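Local coordinates for sensor protein (Vibrio cholerae O1 biovar El Tor, PDB 3MXQ) that probably serves as a phosphorelay sensor histidine kinase, passing phosphate from ATP to a protein histidine, and is represented here by its N-terminal PAS sensor domain, at residues 33-39 with 136-142; 101-105 with 117-121; 90-96 with 120-126. All blocks are in the same frame, centred on the assembly; numbering follows the deposited sequence.

All three contacts belong to one PAS domain and meet on its five-stranded antiparallel sheet. Interaction 1 pairs the first strand of the domain with the last, and the segments of interactions 2 and 3 fall inside the chain loop it closes. Interaction 3 lies next to it, with centres about 9 Å apart, because strand 118-128 runs between 134-145 and 92-95. Interaction 2 ties the segment after strand 92-95 to the start of 118-128 and shares Gln120 and Asn121 with interaction 3; its centre is about 15 Å from that of interaction 1. Interactions 1 and 3 both also touch the second subunit, so the sheet is core of the domain and subunit interface together.

Interaction 1 of 3, residues 33-39 with 136-142; sequences FALCIVR and HVCLCVY
Phe33 and Tyr142 lie side by side and point the same way, their planes only 19° apart but slid so far that the rings barely overlap. The nearest touch is Phe33 CB, 3.7 Å from Tyr142 CD1. With chi1 at 61°, Phe33 holds its ring between its own backbone N and carbonyl carbon, which brings ring atom CD2 to 3.8 Å from Cys140 CB, an oblique approach. Tyr142 OH is hydrogen-bonded to Glu123 and to Arg21 of the second subunit, using a residue apolar along its ring and polar at its end.

Behind the rings the two segments are antiparallel strands, the first and last in chain order, side by side within the PAS sheet and joined by paired N-H and C=O groups at Ala34-Val141, Cys36-Leu139 and Val38-Val137. Among these, Cys36 O accepts from Leu139 N at 2.7 Å. Side chains then alternate between two faces. On one, Leu35 CD1 sits between two sulfurs, 3.8 Å from both Cys138 SG and Cys140 SG, and Ile37 CD1 approaches Cys138 SG to 3.7 Å; cysteine is slim and weakly polar enough for this apolar row, onto which Leu22 of the second subunit packs. On the other face the beta-branched Val38 and Val137 meet through their CG2 methyls at 3.8 Å, and helix 75-88 packs against Val137 and Leu139. At the far end the side chains of Arg39 and His136 diverge, Arg39 turning outward to a salt bridge with Asp41, while His136 CB rests 3.8 Å from Ile37 CG2.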
loop_
_atom_site.group_PDB
_atom_site.type_symbol
_atom_site.label_atom_id
_atom_site.label_comp_id
_atom_site.label_asym_id
_atom_site.label_seq_id
_atom_site.Cartn_x
_atom_site.Cartn_y
_atom_site.Cartn_z
ATOM N N PHE A 33 -8.658 6.473 0.751
ATOM C CA PHE A 33 -9.478 7.171 1.723
ATOM C C PHE A 33 -9.106 8.627 1.723
ATOM O O PHE A 33 -8.039 8.982 1.267
ATOM C CB PHE A 33 -9.275 6.597 3.126
ATOM C CG PHE A 33 -7.861 6.707 3.647
ATOM C CD1 PHE A 33 -6.849 5.890 3.152
ATOM C CD2 PHE A 33 -7.556 7.601 4.664
ATOM C CE1 PHE A 33 -5.539 5.978 3.646
ATOM C CE2 PHE A 33 -6.254 7.694 5.168
ATOM C CZ PHE A 33 -5.240 6.880 4.652
ATOM N N ALA A 34 -9.983 9.469 2.239
ATOM C CA ALA A 34 -9.702 10.884 2.351
ATOM C C ALA A 34 -8.964 11.123 3.652
ATOM O O ALA A 34 -9.239 10.475 4.662
ATOM C CB ALA A 34 -10.976 11.662 2.318
ATOM N N LEU A 35 -8.014 12.050 3.619
ATOM C CA LEU A 35 -7.181 12.340 4.777
ATOM C C LEU A 35 -6.935 13.821 4.898
ATOM O O LEU A 35 -6.587 14.482 3.920
ATOM C CB LEU A 35 -5.843 11.609 4.699
ATOM C CG LEU A 35 -4.922 11.968 5.872
ATOM C CD1 LEU A 35 -4.336 10.727 6.563
ATOM C CD2 LEU A 35 -3.833 12.957 5.452
ATOM N N CYS A 36 -7.079 14.324 6.118
ATOM C CA CYS A 36 -6.973 15.744 6.390
ATOM C C CYS A 36 -6.359 15.983 7.765
ATOM O O CYS A 36 -6.797 15.384 8.737
ATOM C CB CYS A 36 -8.372 16.325 6.357
ATOM S SG CYS A 36 -8.387 18.058 6.668
ATOM N N ILE A 37 -5.350 16.837 7.863
ATOM C CA ILE A 37 -4.836 17.191 9.188
ATOM C C ILE A 37 -5.307 18.595 9.525
ATOM O O ILE A 37 -5.189 19.515 8.705
ATOM C CB ILE A 37 -3.267 17.188 9.301
ATOM C CG1 ILE A 37 -2.609 16.014 8.571
ATOM C CG2 ILE A 37 -2.820 17.239 10.775
ATOM C CD1 ILE A 37 -2.867 14.657 9.177
ATOM N N VAL A 38 -5.805 18.774 10.740
ATOM C CA VAL A 38 -6.206 20.099 11.169
ATOM C C VAL A 38 -5.518 20.529 12.441
ATOM O O VAL A 38 -5.251 19.722 13.324
ATOM C CB VAL A 38 -7.730 20.212 11.310
ATOM C CG1 VAL A 38 -8.375 19.652 10.072
ATOM C CG2 VAL A 38 -8.232 19.469 12.532
ATOM N N ARG A 39 -5.219 21.815 12.513
ATOM C CA ARG A 39 -4.697 22.426 13.713
ATOM C C ARG A 39 -5.808 22.365 14.762
ATOM O O ARG A 39 -6.944 21.997 14.437
ATOM C CB ARG A 39 -4.326 23.865 13.391
ATOM C CG ARG A 39 -3.015 24.322 13.972
ATOM C CD ARG A 39 -2.456 25.512 13.193
ATOM N NE ARG A 39 -3.282 26.719 13.285
ATOM C CZ ARG A 39 -3.261 27.717 12.400
ATOM N NH1 ARG A 39 -2.469 27.664 11.336
ATOM N NH2 ARG A 39 -4.044 28.771 12.571
ATOM N N HIS A 136 -2.573 19.098 16.697
ATOM C CA HIS A 136 -3.243 18.743 15.463
ATOM C C HIS A 136 -4.121 17.537 15.690
ATOM O O HIS A 136 -3.864 16.742 16.601
ATOM C CB HIS A 136 -2.236 18.403 14.371
ATOM C CG HIS A 136 -1.235 19.477 14.121
ATOM N ND1 HIS A 136 -0.064 19.578 14.838
ATOM C CD2 HIS A 136 -1.226 20.500 13.236
ATOM C CE1 HIS A 136 0.626 20.618 14.404
ATOM N NE2 HIS A 136 -0.056 21.193 13.430
ATOM N N VAL A 137 -5.162 17.402 14.870
ATOM C CA VAL A 137 -5.796 16.100 14.717
ATOM C C VAL A 137 -5.864 15.662 13.253
ATOM O O VAL A 137 -5.992 16.484 12.342
ATOM C CB VAL A 137 -7.165 15.981 15.429
ATOM C CG1 VAL A 137 -7.235 16.949 16.578
ATOM C CG2 VAL A 137 -8.301 16.211 14.476
ATOM N N CYS A 138 -5.745 14.351 13.066
ATOM C CA CYS A 138 -5.867 13.703 11.787
ATOM C C CYS A 138 -7.301 13.230 11.540
ATOM O O CYS A 138 -7.951 12.704 12.439
ATOM C CB CYS A 138 -4.934 12.511 11.795
ATOM S SG CYS A 138 -4.805 11.649 10.239
ATOM N N LEU A 139 -7.797 13.420 10.323
ATOM C CA LEU A 139 -9.144 12.970 9.943
ATOM C C LEU A 139 -9.060 12.107 8.700
ATOM O O LEU A 139 -8.399 12.464 7.718
ATOM C CB LEU A 139 -10.081 14.141 9.644
ATOM C CG LEU A 139 -10.173 15.305 10.626
ATOM C CD1 LEU A 139 -11.159 16.332 10.122
ATOM C CD2 LEU A 139 -10.625 14.789 11.943
ATOM N N CYS A 140 -9.733 10.970 8.746
ATOM C CA CYS A 140 -9.715 10.052 7.645
ATOM C C CYS A 140 -11.140 9.647 7.403
ATOM O O CYS A 140 -11.848 9.267 8.341
ATOM C CB CYS A 140 -8.880 8.831 8.007
ATOM S SG CYS A 140 -7.182 9.224 8.562
ATOM N N VAL A 141 -11.583 9.742 6.158
ATOM C CA VAL A 141 -12.949 9.340 5.833
ATOM C C VAL A 141 -12.912 8.141 4.906
ATOM O O VAL A 141 -12.318 8.203 3.837
ATOM C CB VAL A 141 -13.783 10.513 5.253
ATOM C CG1 VAL A 141 -15.177 10.036 4.843
ATOM C CG2 VAL A 141 -13.881 11.641 6.275
ATOM N N TYR A 142 -13.533 7.050 5.351
ATOM C CA TYR A 142 -13.526 5.780 4.637
ATOM C C TYR A 142 -14.873 5.496 4.045
ATOM O O TYR A 142 -15.879 5.774 4.661
ATOM C CB TYR A 142 -13.195 4.630 5.578
ATOM C CG TYR A 142 -11.874 4.764 6.276
ATOM C CD1 TYR A 142 -10.702 4.285 5.692
ATOM C CD2 TYR A 142 -11.800 5.344 7.542
ATOM C CE1 TYR A 142 -9.502 4.400 6.330
ATOM C CE2 TYR A 142 -10.589 5.468 8.196
ATOM C CZ TYR A 142 -9.443 4.990 7.580
ATOM O OH TYR A 142 -8.244 5.114 8.240
#

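Interaction 2 of 3, residues 101-105 with 117-121; sequences HLLPF and QMYQN
Gln120 sends its amide between His101 and Leu103, and both ends of that amide find a partner. The nitrogen, NE2, gives a weak, bent hydrogen bond to the backbone carbonyl Leu103 O at 2.8 Å, with an angle of 124° at the hydrogen. The oxygen, OE1, accepts a straighter bond from His101 ND1 at 3.1 Å. Seen from the imidazole this second bond is well placed, for OE1 lies close to the ring plane; seen from the amide it is less so, since ND1 stands well above the carbonyl plane. The two flat groups are turned 76° against each other, and the side chains slide past one another in opposite directions. An extended chain beyond CG (chi2 -176°) carries the Gln120 amide far enough from strand 118-128 to make both contacts. Glutamine suits the place because it is long and offers a donor and an acceptor together.

In the PAS fold this joins the segment that follows strand 92-95 to the next strand of the sheet, 118-128. The packed side is the inner one: Gln120 and Leu103 are both buried, and the leucine side chain continues onto Val141 of strand 134-145. The ring of His101, though exposed, is stacked on Trp96.

Toward solvent the contact thins to one pair. Met118, a selenomethionine, comes obliquely to the ring of Phe105, its SE 3.9 Å from CD1 in a Met-aromatic contact. The selenium is 5.1 Å from the ring centroid and well off the ring normal. Both residues are exposed, and Phe105 also touches Arg54 and Glu49 of the second subunit, the former within its own chain.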
loop_
_atom_site.group_PDB
_atom_site.type_symbol
_atom_site.label_atom_id
_atom_site.label_comp_id
_atom_site.label_asym_id
_atom_site.label_seq_id
_atom_site.Cartn_x
_atom_site.Cartn_y
_atom_site.Cartn_z
ATOM N N HIS A 101 -23.368 14.317 4.560
ATOM C CA HIS A 101 -22.012 13.775 4.517
ATOM C C HIS A 101 -21.017 14.783 3.971
ATOM O O HIS A 101 -21.293 15.466 3.001
ATOM C CB HIS A 101 -21.972 12.514 3.650
ATOM C CG HIS A 101 -22.554 11.303 4.311
ATOM N ND1 HIS A 101 -21.777 10.261 4.772
ATOM C CD2 HIS A 101 -23.837 10.968 4.589
ATOM C CE1 HIS A 101 -22.555 9.336 5.305
ATOM N NE2 HIS A 101 -23.808 9.743 5.212
ATOM N N LEU A 102 -19.847 14.846 4.586
ATOM C CA LEU A 102 -18.743 15.681 4.106
ATOM C C LEU A 102 -18.289 15.369 2.675
ATOM O O LEU A 102 -17.937 16.270 1.921
ATOM C CB LEU A 102 -17.550 15.533 5.047
ATOM C CG LEU A 102 -16.315 16.391 4.802
ATOM C CD1 LEU A 102 -16.638 17.794 5.156
ATOM C CD2 LEU A 102 -15.158 15.897 5.656
ATOM N N LEU A 103 -18.294 14.090 2.313
ATOM C CA LEU A 103 -17.801 13.651 1.016
ATOM C C LEU A 103 -18.877 12.914 0.221
ATOM O O LEU A 103 -19.636 12.139 0.792
ATOM C CB LEU A 103 -16.559 12.790 1.216
ATOM C CG LEU A 103 -15.357 13.602 1.686
ATOM C CD1 LEU A 103 -14.390 12.747 2.428
ATOM C CD2 LEU A 103 -14.684 14.252 0.502
ATOM N N PRO A 104 -18.935 13.144 -1.107
ATOM C CA PRO A 104 -20.101 12.775 -1.923
ATOM C C PRO A 104 -20.240 11.307 -2.389
ATOM O O PRO A 104 -21.096 11.027 -3.253
ATOM C CB PRO A 104 -19.953 13.690 -3.147
ATOM C CG PRO A 104 -18.487 13.862 -3.299
ATOM C CD PRO A 104 -17.929 13.877 -1.900
ATOM N N PHE A 105 -19.436 10.388 -1.847
ATOM C CA PHE A 105 -19.563 8.969 -2.218
ATOM C C PHE A 105 -20.419 8.221 -1.188
ATOM O O PHE A 105 -21.549 8.615 -0.888
ATOM C CB PHE A 105 -18.186 8.302 -2.332
ATOM C CG PHE A 105 -17.964 7.510 -3.605
ATOM C CD1 PHE A 105 -18.931 6.640 -4.098
ATOM C CD2 PHE A 105 -16.749 7.614 -4.283
ATOM C CE1 PHE A 105 -18.710 5.909 -5.264
ATOM C CE2 PHE A 105 -16.507 6.887 -5.447
ATOM C CZ PHE A 105 -17.493 6.031 -5.943
ATOM N N GLN A 117 -26.470 -0.494 -1.103
ATOM C CA GLN A 117 -26.281 0.715 -0.297
ATOM C C GLN A 117 -24.855 0.876 0.233
ATOM O O GLN A 117 -24.218 -0.086 0.664
ATOM C CB GLN A 117 -27.285 0.757 0.866
ATOM C CG GLN A 117 -28.754 0.937 0.450
ATOM C CD GLN A 117 -29.135 2.387 0.139
ATOM O OE1 GLN A 117 -28.459 3.331 0.562
ATOM N NE2 GLN A 117 -30.235 2.565 -0.597
HETATM N N MSE A 118 -24.367 2.110 0.194
HETATM C CA MSE A 118 -23.049 2.442 0.719
HETATM C C MSE A 118 -23.136 3.387 1.918
HETATM O O MSE A 118 -24.194 3.944 2.189
HETATM C CB MSE A 118 -22.143 3.018 -0.380
HETATM C CG MSE A 118 -22.820 3.913 -1.410
HETATM SE SE MSE A 118 -21.708 4.113 -3.025
HETATM C CE MSE A 118 -23.108 3.866 -4.400
ATOM N N TYR A 119 -22.030 3.536 2.645
ATOM C CA TYR A 119 -21.937 4.457 3.781
ATOM C C TYR A 119 -20.468 4.799 4.103
ATOM O O TYR A 119 -19.551 4.114 3.667
ATOM C CB TYR A 119 -22.669 3.895 5.013
ATOM C CG TYR A 119 -21.949 2.768 5.716
ATOM C CD1 TYR A 119 -21.245 2.997 6.899
ATOM C CD2 TYR A 119 -21.969 1.471 5.204
ATOM C CE1 TYR A 119 -20.565 1.953 7.556
ATOM C CE2 TYR A 119 -21.295 0.419 5.851
ATOM C CZ TYR A 119 -20.594 0.666 7.025
ATOM O OH TYR A 119 -19.934 -0.363 7.666
ATOM N N GLN A 120 -20.269 5.864 4.872
ATOM C CA GLN A 120 -18.946 6.350 5.229
ATOM C C GLN A 120 -18.606 6.126 6.692
ATOM O O GLN A 120 -19.467 6.207 7.561
ATOM C CB GLN A 120 -18.819 7.838 4.920
ATOM C CG GLN A 120 -18.848 8.156 3.442
ATOM C CD GLN A 120 -18.629 9.632 3.145
ATOM O OE1 GLN A 120 -18.754 10.498 4.025
ATOM N NE2 GLN A 120 -18.304 9.929 1.892
ATOM N N ASN A 121 -17.329 5.834 6.939
ATOM C CA ASN A 121 -16.771 5.800 8.280
ATOM C C ASN A 121 -15.815 6.971 8.483
ATOM O O ASN A 121 -15.186 7.455 7.530
ATOM C CB ASN A 121 -16.048 4.478 8.537
ATOM C CG ASN A 121 -16.996 3.333 8.831
ATOM O OD1 ASN A 121 -17.999 3.498 9.516
ATOM N ND2 ASN A 121 -16.660 2.148 8.338
#

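Interaction 3 of 3, residues 90-96 with 120-126; sequences SSSFSSW and QNLEVIP
This contact is an antiparallel strand pairing at one margin of the PAS sheet, where strand 92-95, outermost within the chain, runs beside strand 118-128. Their local axes come within 4.5 Å at 166°. Ser92 with Val124 and Ser94 with Leu122 are the hydrogen-bonded pairs, and one more bond, from Trp96 N to Gln120 O at 2.7 Å, carries the pairing just beyond the strand. Short serines fit this edge: Ser92 OG packs 3.8 Å from Val124 CB, and Ser94 OG, on the same face, is hydrogen-bonded to Lys81 of helix 75-88.

Around these small residues the larger side chains are set across the strands. Phe93 has its CG opposite the backbone N (chi1 -176°), which carries the ring over the neighbouring strand to both Asn121 and Glu123. Its CZ lies 3.7 Å from Asn121 CB, with the ring and amide planes 50° apart. Glu123 comes to the ring edge, where its CG lies in the ring plane, and its extended chain leads the carboxylate onward to a salt bridge with Arg21 of the second subunit. That bridge probably favours the charged form of this buried acid.

On the face that carries Leu122, the indole of Trp96 crosses the leucine obliquely, its CZ3 4.0 Å from Leu122 CD2; a broad, largely apolar ring suits this buried spot, its NE1 gives a weak hydrogen bond to Pro100 O, and Tyr77 meets it from helix 75-88. Pro126, which has no N-H to give, lays its ring against the start of the other segment, CD standing 3.6 Å from Ser91 N.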
loop_
_atom_site.group_PDB
_atom_site.type_symbol
_atom_site.label_atom_id
_atom_site.label_comp_id
_atom_site.label_asym_id
_atom_site.label_seq_id
_atom_site.Cartn_x
_atom_site.Cartn_y
_atom_site.Cartn_z
ATOM N N SER A 90 -7.940 11.031 22.872
ATOM C CA SER A 90 -7.993 9.703 22.268
ATOM C C SER A 90 -8.616 9.673 20.886
ATOM O O SER A 90 -9.379 10.560 20.520
ATOM C CB SER A 90 -8.721 8.723 23.188
ATOM O OG SER A 90 -8.610 7.403 22.684
ATOM N N SER A 91 -8.273 8.644 20.119
ATOM C CA SER A 91 -8.806 8.486 18.781
ATOM C C SER A 91 -10.205 7.925 18.882
ATOM O O SER A 91 -10.584 7.376 19.912
ATOM C CB SER A 91 -7.910 7.580 17.927
ATOM O OG SER A 91 -8.064 6.207 18.247
ATOM N N SER A 92 -10.969 8.082 17.810
ATOM C CA SER A 92 -12.320 7.549 17.736
ATOM C C SER A 92 -12.574 7.033 16.328
ATOM O O SER A 92 -11.982 7.515 15.366
ATOM C CB SER A 92 -13.341 8.628 18.090
ATOM O OG SER A 92 -13.577 9.470 16.971
ATOM N N PHE A 93 -13.448 6.044 16.220
ATOM C CA PHE A 93 -13.828 5.483 14.939
ATOM C C PHE A 93 -15.314 5.159 14.950
ATOM O O PHE A 93 -15.788 4.441 15.824
ATOM C CB PHE A 93 -13.012 4.227 14.633
ATOM C CG PHE A 93 -13.285 3.641 13.274
ATOM C CD1 PHE A 93 -12.547 4.038 12.168
ATOM C CD2 PHE A 93 -14.279 2.682 13.098
ATOM C CE1 PHE A 93 -12.801 3.491 10.903
ATOM C CE2 PHE A 93 -14.539 2.138 11.829
ATOM C CZ PHE A 93 -13.798 2.543 10.740
ATOM N N SER A 94 -16.041 5.695 13.977
ATOM C CA SER A 94 -17.466 5.438 13.855
ATOM C C SER A 94 -17.925 5.741 12.442
ATOM O O SER A 94 -17.231 6.430 11.693
ATOM C CB SER A 94 -18.244 6.320 14.827
ATOM O OG SER A 94 -18.054 7.691 14.507
ATOM N N SER A 95 -19.098 5.233 12.081
ATOM C CA SER A 95 -19.702 5.586 10.816
ATOM C C SER A 95 -20.088 7.049 10.883
ATOM O O SER A 95 -20.212 7.607 11.970
ATOM C CB SER A 95 -20.913 4.705 10.521
ATOM O OG SER A 95 -21.798 4.649 11.622
ATOM N N TRP A 96 -20.236 7.683 9.725
ATOM C CA TRP A 96 -20.655 9.070 9.684
ATOM C C TRP A 96 -22.144 9.119 9.977
ATOM O O TRP A 96 -22.950 8.657 9.175
ATOM C CB TRP A 96 -20.337 9.689 8.330
ATOM C CG TRP A 96 -20.538 11.160 8.308
ATOM C CD1 TRP A 96 -21.726 11.819 8.299
ATOM C CD2 TRP A 96 -19.523 12.161 8.286
ATOM N NE1 TRP A 96 -21.519 13.167 8.283
ATOM C CE2 TRP A 96 -20.173 13.409 8.273
ATOM C CE3 TRP A 96 -18.125 12.126 8.273
ATOM C CZ2 TRP A 96 -19.477 14.618 8.247
ATOM C CZ3 TRP A 96 -17.431 13.329 8.251
ATOM C CH2 TRP A 96 -18.111 14.559 8.240
ATOM N N GLN A 120 -20.269 5.864 4.872
ATOM C CA GLN A 120 -18.946 6.350 5.229
ATOM C C GLN A 120 -18.606 6.126 6.692
ATOM O O GLN A 120 -19.467 6.207 7.561
ATOM C CB GLN A 120 -18.819 7.838 4.920
ATOM C CG GLN A 120 -18.848 8.156 3.442
ATOM C CD GLN A 120 -18.629 9.632 3.145
ATOM O OE1 GLN A 120 -18.754 10.498 4.025
ATOM N NE2 GLN A 120 -18.304 9.929 1.892
ATOM N N ASN A 121 -17.329 5.834 6.939
ATOM C CA ASN A 121 -16.771 5.800 8.280
ATOM C C ASN A 121 -15.815 6.971 8.483
ATOM O O ASN A 121 -15.186 7.455 7.530
ATOM C CB ASN A 121 -16.048 4.478 8.537
ATOM C CG ASN A 121 -16.996 3.333 8.831
ATOM O OD1 ASN A 121 -17.999 3.498 9.516
ATOM N ND2 ASN A 121 -16.660 2.148 8.338
ATOM N N LEU A 122 -15.725 7.420 9.734
ATOM C CA LEU A 122 -14.886 8.553 10.120
ATOM C C LEU A 122 -13.980 8.180 11.273
ATOM O O LEU A 122 -14.424 7.601 12.274
ATOM C CB LEU A 122 -15.752 9.750 10.514
ATOM C CG LEU A 122 -15.053 10.917 11.202
ATOM C CD1 LEU A 122 -14.115 11.627 10.278
ATOM C CD2 LEU A 122 -16.091 11.890 11.706
ATOM N N GLU A 123 -12.708 8.530 11.127
ATOM C CA GLU A 123 -11.698 8.270 12.149
ATOM C C GLU A 123 -11.047 9.587 12.509
ATOM O O GLU A 123 -10.573 10.306 11.643
ATOM C CB GLU A 123 -10.661 7.271 11.634
ATOM C CG GLU A 123 -9.696 6.776 12.690
ATOM C CD GLU A 123 -9.015 5.425 12.340
ATOM O OE1 GLU A 123 -9.048 4.515 13.231
ATOM O OE2 GLU A 123 -8.452 5.275 11.209
ATOM N N VAL A 124 -11.071 9.915 13.792
ATOM C CA VAL A 124 -10.401 11.105 14.315
ATOM C C VAL A 124 -9.241 10.685 15.221
ATOM O O VAL A 124 -9.440 9.960 16.201
ATOM C CB VAL A 124 -11.388 11.993 15.090
ATOM C CG1 VAL A 124 -10.712 13.281 15.503
ATOM C CG2 VAL A 124 -12.603 12.311 14.223
ATOM N N ILE A 125 -8.038 11.125 14.888
ATOM C CA ILE A 125 -6.853 10.764 15.662
ATOM C C ILE A 125 -6.109 12.015 16.121
ATOM O O ILE A 125 -5.642 12.807 15.283
ATOM C CB ILE A 125 -5.855 9.939 14.837
ATOM C CG1 ILE A 125 -6.489 8.639 14.315
ATOM C CG2 ILE A 125 -4.614 9.662 15.656
ATOM C CD1 ILE A 125 -5.871 8.121 13.009
ATOM N N PRO A 126 -5.966 12.188 17.450
ATOM C CA PRO A 126 -5.229 13.318 18.003
ATOM C C PRO A 126 -3.743 13.173 17.732
ATOM O O PRO A 126 -3.278 12.054 17.573
ATOM C CB PRO A 126 -5.505 13.219 19.501
ATOM C CG PRO A 126 -5.894 11.815 19.744
ATOM C CD PRO A 126 -6.460 11.271 18.493
HETATM O O HOH W 1 -9.841 3.915 16.479
#